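Local coordinates for protein DNA gyrase, B subunit, truncated (PDB 3CWV) that probably uses ATP to break, pass and rejoin double-stranded DNA as the B subunit of a type II topoisomerase, at residues A[209-217]-A[239-247]; A[262-272]-A[321-332]. All coordinates share one frame; numbering follows the deposited sequence.

Interaction 1. Residues A[209-217]-A[239-247]; sequences VAQWAHVLT and VQCALQWCE
Ala-242 points its CB from the strand into the helix 209-217, where three residues surround it. The methyl lies 3.5 Å from Val-209 O and 3.6 Å from Ala-210 CA. Val-209 CG2 and Ala-213 CB close round it, the latter at 4.1 Å. Small side chains here let helix and strand axes approach to 7.4 Å. Strand 239-245 belongs to the sheet of the S5-like domain, and the helix runs along one of its faces, 27° from the strand. Val-209 reaches further back along the strand. With CG1 anti to the carbonyl carbon (chi1 -65°), CG2 falls between the backbone N and the carbonyl carbon and comes to 4.0 Å from Cys-241 C.

At the other end Thr-217 meets two side chains. Its OG1 packs 3.5 Å from Gln-244 CG, and the two side chains meet at a slant. Thr-217 CB touches Cys-246 SG at 3.6 Å, with CG2 beside it. Thr-217 OG1 is hydrogen-bonded to Gln-222 NE2. Gln-244 bends at its second torsion (chi2 66°), and NE2 turns to Trp-245 O and His-224 O. These two polar atoms thus find partners outside the opposite segment, and van der Waals packing holds helix and strand together.

Interaction 2. Residues A[262-272]-A[321-332]; sequences TVRHGAHVKGV and ELLAIPGLEEAI
His-265 O is gripped from several sides. Leu-323 N gives it a straight hydrogen bond of 2.9 Å in the carbonyl plane. His-268 NE2 adds a weak one, and Leu-322 CA a CA-H...O contact at 3.3 Å. The bonds Leu-323 N to His-265 O and Ala-267 N to Leu-323 O (3.0 Å) together make a single beta bridge between Gly-266 and Leu-323. The bridge ties together the lead-ins of two helices that pack on the sheet of an S5-like domain. Gly-266 is the N-cap of one helix. Its backbone angles call for glycine, and a side chain would run into Leu-323 O.

Before the bridge, a type I turn from Thr-262 to His-265 sits on Glu-321. Arg-264 N bonds the main-chain Glu-321 O. Arg-264 NE meets Glu-321 OE1 at 2.9 Å in a salt bridge. The oxygen uses its anti lone pair and lies in the guanidinium plane, while the carboxylate is turned 69° from that plane. An alanine at Glu-321 would remove the carboxylate, probably leaving the Arg-264 charge without its mate and the guanidinium freer to turn. Arg-264 NH1 also makes a weak hydrogen bond to Thr-319 OG1.

Behind the bridge, Leu-323 CD2 rests over one face of the His-268 ring, 3.6 Å from its centroid. Val-269 CG2 lies over the opposite face, which pins the ring flat between two methyls. His-268 CG stands between the backbone N and the carbonyl carbon (chi1 50°), which turns the ring toward Leu-323 and His-265 O.

The helices then run side by side, their axes 31° apart. Gly-271 lets them close up: its CA lies 3.4 Å from Glu-329 O, and Ile-332 CG2 presses on its carbonyl carbon at 3.6 Å.

Overall arrangement
Interaction 1 closes along the chain before interaction 2 opens, and their centres lie about 19 Å apart. Both belong to one S5-like domain built round a mixed beta sheet. Strand 237-245 links them. Helix 208-217 packs on one face of it, through Ala-242. The helices 267-284 and 328-345 lie on the opposite face, where Cys-241 SG touches Val-272 CG1 at 3.9 Å and Val-239 CG2 touches Ile-332 CD1 at 4.2 Å. Strand 300-307 also contributes to both faces, with Ile-303 under Val-209 and Val-304 under Val-272. The sheet is therefore layered between helices. In GyrB proteins this is the transducer domain, which follows the ATP-binding domain.

Interaction 1. Residues A[209-217]-A[239-247]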
loop_
_atom_site.group_PDB
_atom_site.type_symbol
_atom_site.label_atom_id
_atom_site.label_comp_id
_atom_site.label_asym_id
_atom_site.label_seq_id
_atom_site.Cartn_x
_atom_site.Cartn_y
_atom_site.Cartn_z
ATOM N N VAL A 209 0.642 -10.584 4.852
ATOM C CA VAL A 209 -0.512 -10.978 4.051
ATOM C C VAL A 209 -1.029 -12.365 4.475
ATOM O O VAL A 209 -2.167 -12.714 4.176
ATOM C CB VAL A 209 -0.243 -10.899 2.531
ATOM C CG1 VAL A 209 0.003 -9.443 2.093
ATOM C CG2 VAL A 209 0.917 -11.828 2.115
ATOM N N ALA A 210 -0.199 -13.130 5.189
ATOM C CA ALA A 210 -0.634 -14.413 5.755
ATOM C C ALA A 210 -1.637 -14.168 6.871
ATOM O O ALA A 210 -2.701 -14.808 6.944
ATOM C CB ALA A 210 0.554 -15.196 6.283
ATOM N N GLN A 211 -1.309 -13.215 7.733
ATOM C CA GLN A 211 -2.197 -12.882 8.822
ATOM C C GLN A 211 -3.502 -12.321 8.248
ATOM O O GLN A 211 -4.585 -12.636 8.743
ATOM C CB GLN A 211 -1.509 -11.932 9.799
ATOM C CG GLN A 211 -2.341 -11.514 11.003
ATOM C CD GLN A 211 -1.487 -10.953 12.114
ATOM O OE1 GLN A 211 -0.302 -10.719 11.927
ATOM N NE2 GLN A 211 -2.085 -10.733 13.283
ATOM N N TRP A 212 -3.392 -11.548 7.163
ATOM C CA TRP A 212 -4.532 -10.932 6.491
ATOM C C TRP A 212 -5.425 -11.967 5.821
ATOM O O TRP A 212 -6.652 -11.822 5.817
ATOM C CB TRP A 212 -4.036 -9.931 5.428
ATOM C CG TRP A 212 -5.102 -9.075 4.760
ATOM C CD1 TRP A 212 -6.341 -8.774 5.252
ATOM C CD2 TRP A 212 -4.984 -8.359 3.511
ATOM N NE1 TRP A 212 -7.017 -7.957 4.370
ATOM C CE2 TRP A 212 -6.207 -7.681 3.300
ATOM C CE3 TRP A 212 -3.969 -8.235 2.551
ATOM C CZ2 TRP A 212 -6.448 -6.899 2.167
ATOM C CZ3 TRP A 212 -4.203 -7.451 1.428
ATOM C CH2 TRP A 212 -5.440 -6.791 1.244
ATOM N N ALA A 213 -4.815 -12.989 5.223
ATOM C CA ALA A 213 -5.576 -14.053 4.571
ATOM C C ALA A 213 -6.442 -14.805 5.595
ATOM O O ALA A 213 -7.607 -15.138 5.320
ATOM C CB ALA A 213 -4.644 -15.014 3.831
ATOM N N HIS A 214 -5.872 -15.053 6.771
ATOM C CA HIS A 214 -6.615 -15.674 7.868
ATOM C C HIS A 214 -7.841 -14.835 8.194
ATOM O O HIS A 214 -8.958 -15.359 8.292
ATOM C CB HIS A 214 -5.772 -15.801 9.140
ATOM C CG HIS A 214 -6.609 -15.990 10.373
ATOM N ND1 HIS A 214 -7.137 -17.214 10.734
ATOM C CD2 HIS A 214 -7.065 -15.100 11.290
ATOM C CE1 HIS A 214 -7.859 -17.072 11.832
ATOM N NE2 HIS A 214 -7.837 -15.798 12.187
ATOM N N VAL A 215 -7.620 -13.533 8.377
ATOM C CA VAL A 215 -8.701 -12.590 8.630
ATOM C C VAL A 215 -9.797 -12.705 7.587
ATOM O O VAL A 215 -10.977 -12.840 7.941
ATOM C CB VAL A 215 -8.188 -11.125 8.691
ATOM C CG1 VAL A 215 -9.348 -10.134 8.671
ATOM C CG2 VAL A 215 -7.347 -10.910 9.930
ATOM N N LEU A 216 -9.411 -12.653 6.305
ATOM C CA LEU A 216 -10.365 -12.663 5.195
ATOM C C LEU A 216 -11.166 -13.949 5.104
ATOM O O LEU A 216 -12.222 -13.975 4.478
ATOM C CB LEU A 216 -9.650 -12.434 3.860
ATOM C CG LEU A 216 -9.040 -11.047 3.620
ATOM C CD1 LEU A 216 -7.907 -11.163 2.614
ATOM C CD2 LEU A 216 -10.130 -10.085 3.145
ATOM N N THR A 217 -10.650 -15.018 5.702
ATOM C CA THR A 217 -11.322 -16.317 5.670
ATOM C C THR A 217 -11.888 -16.779 7.024
ATOM O O THR A 217 -12.454 -17.875 7.120
ATOM C CB THR A 217 -10.378 -17.425 5.130
ATOM O OG1 THR A 217 -9.172 -17.467 5.901
ATOM C CG2 THR A 217 -10.035 -17.194 3.673
ATOM N N VAL A 239 8.912 -10.482 -2.702
ATOM C CA VAL A 239 7.677 -11.133 -3.099
ATOM C C VAL A 239 7.121 -11.784 -1.847
ATOM O O VAL A 239 7.834 -12.523 -1.177
ATOM C CB VAL A 239 7.932 -12.182 -4.175
ATOM C CG1 VAL A 239 6.646 -12.947 -4.520
ATOM C CG2 VAL A 239 8.533 -11.521 -5.429
ATOM N N GLN A 240 5.881 -11.441 -1.501
ATOM C CA GLN A 240 5.203 -11.994 -0.326
ATOM C C GLN A 240 3.906 -12.596 -0.820
ATOM O O GLN A 240 3.189 -11.993 -1.619
ATOM C CB GLN A 240 4.894 -10.906 0.695
ATOM C CG GLN A 240 6.106 -10.158 1.224
ATOM C CD GLN A 240 5.713 -8.900 1.972
ATOM O OE1 GLN A 240 5.536 -7.826 1.375
ATOM N NE2 GLN A 240 5.579 -9.021 3.293
ATOM N N CYS A 241 3.597 -13.793 -0.351
ATOM C CA CYS A 241 2.473 -14.518 -0.862
ATOM C C CYS A 241 1.793 -15.300 0.277
ATOM O O CYS A 241 2.463 -15.782 1.195
ATOM C CB CYS A 241 2.981 -15.459 -1.960
ATOM S SG CYS A 241 1.759 -16.518 -2.607
ATOM N N ALA A 242 0.466 -15.392 0.229
ATOM C CA ALA A 242 -0.288 -16.241 1.181
ATOM C C ALA A 242 -1.407 -16.957 0.441
ATOM O O ALA A 242 -2.089 -16.351 -0.380
ATOM C CB ALA A 242 -0.867 -15.413 2.312
ATOM N N LEU A 243 -1.611 -18.242 0.746
ATOM C CA LEU A 243 -2.708 -19.001 0.145
ATOM C C LEU A 243 -3.500 -19.740 1.235
ATOM O O LEU A 243 -2.925 -20.358 2.126
ATOM C CB LEU A 243 -2.191 -20.011 -0.897
ATOM C CG LEU A 243 -1.378 -19.467 -2.087
ATOM C CD1 LEU A 243 0.112 -19.564 -1.787
ATOM C CD2 LEU A 243 -1.691 -20.278 -3.336
ATOM N N GLN A 244 -4.817 -19.697 1.128
ATOM C CA GLN A 244 -5.680 -20.276 2.145
ATOM C C GLN A 244 -6.910 -20.862 1.473
ATOM O O GLN A 244 -7.692 -20.129 0.864
ATOM C CB GLN A 244 -6.104 -19.205 3.172
ATOM C CG GLN A 244 -7.098 -19.724 4.224
ATOM C CD GLN A 244 -6.464 -20.762 5.123
ATOM O OE1 GLN A 244 -5.521 -20.467 5.839
ATOM N NE2 GLN A 244 -6.958 -21.995 5.057
ATOM N N TRP A 245 -7.060 -22.185 1.584
ATOM C CA TRP A 245 -8.200 -22.901 1.048
ATOM C C TRP A 245 -9.244 -23.120 2.125
ATOM O O TRP A 245 -8.914 -23.391 3.278
ATOM C CB TRP A 245 -7.782 -24.253 0.480
ATOM C CG TRP A 245 -7.153 -24.186 -0.874
ATOM C CD1 TRP A 245 -7.793 -24.196 -2.079
ATOM C CD2 TRP A 245 -5.758 -24.122 -1.162
ATOM N NE1 TRP A 245 -6.881 -24.156 -3.102
ATOM C CE2 TRP A 245 -5.621 -24.098 -2.564
ATOM C CE3 TRP A 245 -4.607 -24.076 -0.371
ATOM C CZ2 TRP A 245 -4.382 -24.027 -3.193
ATOM C CZ3 TRP A 245 -3.373 -24.010 -1.002
ATOM C CH2 TRP A 245 -3.276 -23.983 -2.398
ATOM N N CYS A 246 -10.500 -22.981 1.723
ATOM C CA CYS A 246 -11.652 -23.182 2.578
ATOM C C CYS A 246 -12.603 -24.068 1.788
ATOM O O CYS A 246 -12.448 -24.212 0.578
ATOM C CB CYS A 246 -12.322 -21.851 2.910
ATOM S SG CYS A 246 -11.260 -20.691 3.812
ATOM N N GLU A 247 -13.586 -24.668 2.448
ATOM C CA GLU A 247 -14.498 -25.528 1.705
ATOM C C GLU A 247 -15.758 -24.801 1.261
ATOM O O GLU A 247 -16.852 -25.034 1.778
ATOM C CB GLU A 247 -14.798 -26.838 2.441
ATOM C CG GLU A 247 -15.197 -26.697 3.883
ATOM C CD GLU A 247 -16.138 -27.809 4.317
ATOM O OE1 GLU A 247 -16.941 -27.589 5.260
ATOM O OE2 GLU A 247 -16.075 -28.899 3.695
#

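Interaction 2. Residues A[262-272]-A[321-332]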
loop_
_atom_site.group_PDB
_atom_site.type_symbol
_atom_site.label_atom_id
_atom_site.label_comp_id
_atom_site.label_asym_id
_atom_site.label_seq_id
_atom_site.Cartn_x
_atom_site.Cartn_y
_atom_site.Cartn_z
ATOM N N THR A 262 -3.071 -4.545 -8.420
ATOM C CA THR A 262 -2.983 -4.838 -9.838
ATOM C C THR A 262 -4.187 -5.714 -10.123
ATOM O O THR A 262 -4.095 -6.946 -10.045
ATOM C CB THR A 262 -1.647 -5.573 -10.181
ATOM O OG1 THR A 262 -1.398 -6.593 -9.201
ATOM C CG2 THR A 262 -0.438 -4.600 -10.158
ATOM N N VAL A 263 -5.325 -5.086 -10.450
ATOM C CA VAL A 263 -6.569 -5.845 -10.640
ATOM C C VAL A 263 -6.556 -6.856 -11.790
ATOM O O VAL A 263 -7.418 -7.737 -11.824
ATOM C CB VAL A 263 -7.846 -4.946 -10.743
ATOM C CG1 VAL A 263 -8.012 -4.096 -9.495
ATOM C CG2 VAL A 263 -7.801 -4.052 -11.998
ATOM N N ARG A 264 -5.608 -6.738 -12.729
ATOM C CA ARG A 264 -5.444 -7.764 -13.774
ATOM C C ARG A 264 -4.125 -8.539 -13.624
ATOM O O ARG A 264 -3.607 -9.143 -14.572
ATOM C CB ARG A 264 -5.625 -7.176 -15.186
ATOM C CG ARG A 264 -7.039 -6.602 -15.410
ATOM C CD ARG A 264 -7.271 -6.109 -16.866
ATOM N NE ARG A 264 -6.537 -4.875 -17.135
ATOM C CZ ARG A 264 -5.416 -4.808 -17.848
ATOM N NH1 ARG A 264 -4.818 -3.638 -18.036
ATOM N NH2 ARG A 264 -4.908 -5.898 -18.402
ATOM N N HIS A 265 -3.597 -8.519 -12.410
ATOM C CA HIS A 265 -2.540 -9.453 -12.012
ATOM C C HIS A 265 -1.280 -9.248 -12.837
ATOM O O HIS A 265 -0.772 -8.137 -12.874
ATOM C CB HIS A 265 -3.079 -10.899 -11.975
ATOM C CG HIS A 265 -4.321 -11.032 -11.147
ATOM N ND1 HIS A 265 -4.370 -10.627 -9.830
ATOM C CD2 HIS A 265 -5.571 -11.459 -11.458
ATOM C CE1 HIS A 265 -5.594 -10.816 -9.357
ATOM N NE2 HIS A 265 -6.341 -11.323 -10.324
ATOM N N GLY A 266 -0.757 -10.282 -13.478
ATOM C CA GLY A 266 0.503 -10.142 -14.190
ATOM C C GLY A 266 1.580 -11.084 -13.695
ATOM O O GLY A 266 1.293 -12.135 -13.118
ATOM N N ALA A 267 2.829 -10.683 -13.898
ATOM C CA ALA A 267 3.968 -11.588 -13.765
ATOM C C ALA A 267 4.169 -12.134 -12.346
ATOM O O ALA A 267 4.583 -13.279 -12.186
ATOM C CB ALA A 267 5.243 -10.889 -14.247
ATOM N N HIS A 268 3.884 -11.313 -11.332
ATOM C CA HIS A 268 4.013 -11.739 -9.937
ATOM C C HIS A 268 3.027 -12.883 -9.644
ATOM O O HIS A 268 3.403 -13.925 -9.093
ATOM C CB HIS A 268 3.830 -10.554 -8.953
ATOM C CG HIS A 268 2.605 -9.718 -9.205
ATOM N ND1 HIS A 268 1.992 -8.973 -8.218
ATOM C CD2 HIS A 268 1.892 -9.495 -10.336
ATOM C CE1 HIS A 268 0.959 -8.322 -8.728
ATOM N NE2 HIS A 268 0.881 -8.619 -10.013
ATOM N N VAL A 269 1.787 -12.711 -10.084
ATOM C CA VAL A 269 0.750 -13.704 -9.879
ATOM C C VAL A 269 1.012 -14.959 -10.720
ATOM O O VAL A 269 0.948 -16.083 -10.203
ATOM C CB VAL A 269 -0.618 -13.094 -10.189
ATOM C CG1 VAL A 269 -1.722 -14.160 -10.312
ATOM C CG2 VAL A 269 -0.972 -12.026 -9.132
ATOM N N LYS A 270 1.316 -14.781 -12.012
ATOM C CA LYS A 270 1.573 -15.925 -12.873
ATOM C C LYS A 270 2.742 -16.783 -12.398
ATOM O O LYS A 270 2.699 -17.996 -12.523
ATOM C CB LYS A 270 1.780 -15.494 -14.328
ATOM C CG LYS A 270 0.474 -15.437 -15.125
ATOM C CD LYS A 270 0.211 -16.724 -15.910
ATOM C CE LYS A 270 1.218 -16.876 -17.053
ATOM N NZ LYS A 270 0.712 -17.706 -18.195
ATOM N N GLY A 271 3.779 -16.173 -11.847
ATOM C CA GLY A 271 4.849 -16.959 -11.236
ATOM C C GLY A 271 4.307 -17.932 -10.189
ATOM O O GLY A 271 4.729 -19.106 -10.113
ATOM N N VAL A 272 3.370 -17.448 -9.378
ATOM C CA VAL A 272 2.835 -18.231 -8.271
ATOM C C VAL A 272 1.922 -19.322 -8.793
ATOM O O VAL A 272 2.041 -20.464 -8.394
ATOM C CB VAL A 272 2.100 -17.360 -7.206
ATOM C CG1 VAL A 272 1.440 -18.261 -6.098
ATOM C CG2 VAL A 272 3.077 -16.361 -6.557
ATOM N N GLU A 321 -2.699 -1.870 -14.434
ATOM C CA GLU A 321 -3.510 -2.926 -13.863
ATOM C C GLU A 321 -2.839 -4.288 -13.978
ATOM O O GLU A 321 -3.235 -5.225 -13.288
ATOM C CB GLU A 321 -4.912 -2.928 -14.493
ATOM C CG GLU A 321 -5.685 -1.690 -14.130
ATOM C CD GLU A 321 -6.964 -1.517 -14.941
ATOM O OE1 GLU A 321 -7.226 -2.324 -15.856
ATOM O OE2 GLU A 321 -7.706 -0.567 -14.646
ATOM N N LEU A 322 -1.796 -4.382 -14.805
ATOM C CA LEU A 322 -1.140 -5.663 -15.083
ATOM C C LEU A 322 0.372 -5.495 -15.020
ATOM O O LEU A 322 0.979 -4.802 -15.837
ATOM C CB LEU A 322 -1.566 -6.216 -16.465
ATOM C CG LEU A 322 -1.276 -7.688 -16.802
ATOM C CD1 LEU A 322 -2.351 -8.256 -17.750
ATOM C CD2 LEU A 322 0.123 -7.881 -17.391
ATOM N N LEU A 323 0.986 -6.159 -14.062
ATOM C CA LEU A 323 2.439 -6.070 -13.871
ATOM C C LEU A 323 3.228 -6.867 -14.931
ATOM O O LEU A 323 2.897 -8.006 -15.218
ATOM C CB LEU A 323 2.773 -6.593 -12.472
ATOM C CG LEU A 323 4.200 -6.336 -11.982
ATOM C CD1 LEU A 323 4.342 -4.868 -11.584
ATOM C CD2 LEU A 323 4.480 -7.265 -10.806
ATOM N N ALA A 324 4.275 -6.265 -15.496
ATOM C CA ALA A 324 5.081 -6.916 -16.507
ATOM C C ALA A 324 6.537 -6.553 -16.263
ATOM O O ALA A 324 7.034 -5.550 -16.789
ATOM C CB ALA A 324 4.625 -6.495 -17.927
ATOM N N ILE A 325 7.197 -7.323 -15.399
ATOM C CA ILE A 325 8.640 -7.155 -15.119
ATOM C C ILE A 325 9.385 -8.336 -15.734
ATOM O O ILE A 325 9.155 -9.474 -15.354
ATOM C CB ILE A 325 8.913 -7.084 -13.616
ATOM C CG1 ILE A 325 8.294 -5.797 -13.027
ATOM C CG2 ILE A 325 10.423 -7.138 -13.329
ATOM C CD1 ILE A 325 8.293 -5.718 -11.490
ATOM N N PRO A 326 10.267 -8.077 -16.705
ATOM C CA PRO A 326 10.912 -9.180 -17.432
ATOM C C PRO A 326 11.646 -10.075 -16.456
ATOM O O PRO A 326 12.330 -9.553 -15.582
ATOM C CB PRO A 326 11.931 -8.455 -18.321
ATOM C CG PRO A 326 11.367 -7.042 -18.463
ATOM C CD PRO A 326 10.725 -6.750 -17.165
ATOM N N GLY A 327 11.501 -11.400 -16.594
ATOM C CA GLY A 327 12.227 -12.349 -15.744
ATOM C C GLY A 327 11.532 -12.668 -14.421
ATOM O O GLY A 327 11.798 -13.715 -13.820
ATOM N N LEU A 328 10.637 -11.780 -13.963
ATOM C CA LEU A 328 9.991 -11.950 -12.650
ATOM C C LEU A 328 9.159 -13.237 -12.552
ATOM O O LEU A 328 9.251 -13.962 -11.573
ATOM C CB LEU A 328 9.082 -10.743 -12.281
ATOM C CG LEU A 328 8.401 -10.875 -10.899
ATOM C CD1 LEU A 328 9.445 -11.020 -9.805
ATOM C CD2 LEU A 328 7.492 -9.677 -10.569
ATOM N N GLU A 329 8.334 -13.505 -13.556
ATOM C CA GLU A 329 7.488 -14.683 -13.508
ATOM C C GLU A 329 8.290 -15.979 -13.372
ATOM O O GLU A 329 7.943 -16.869 -12.575
ATOM C CB GLU A 329 6.618 -14.758 -14.759
ATOM C CG GLU A 329 5.890 -16.086 -14.864
ATOM C CD GLU A 329 5.083 -16.230 -16.145
ATOM O OE1 GLU A 329 4.649 -15.205 -16.715
ATOM O OE2 GLU A 329 4.881 -17.383 -16.568
ATOM N N GLU A 330 9.346 -16.102 -14.173
ATOM C CA GLU A 330 10.178 -17.302 -14.118
ATOM C C GLU A 330 10.992 -17.383 -12.843
ATOM O O GLU A 330 11.162 -18.467 -12.308
ATOM C CB GLU A 330 11.084 -17.425 -15.339
ATOM C CG GLU A 330 10.523 -18.366 -16.384
ATOM C CD GLU A 330 10.227 -19.749 -15.811
ATOM O OE1 GLU A 330 9.067 -20.190 -15.918
ATOM O OE2 GLU A 330 11.148 -20.378 -15.243
ATOM N N ALA A 331 11.496 -16.246 -12.365
ATOM C CA ALA A 331 12.218 -16.190 -11.075
ATOM C C ALA A 331 11.378 -16.671 -9.902
ATOM O O ALA A 331 11.890 -17.383 -9.032
ATOM C CB ALA A 331 12.703 -14.801 -10.794
ATOM N N ILE A 332 10.110 -16.247 -9.867
ATOM C CA ILE A 332 9.141 -16.680 -8.845
ATOM C C ILE A 332 8.803 -18.158 -9.008
ATOM O O ILE A 332 8.815 -18.897 -8.022
ATOM C CB ILE A 332 7.832 -15.868 -8.929
ATOM C CG1 ILE A 332 8.081 -14.397 -8.557
ATOM C CG2 ILE A 332 6.722 -16.463 -8.035
ATOM C CD1 ILE A 332 6.848 -13.546 -8.750
#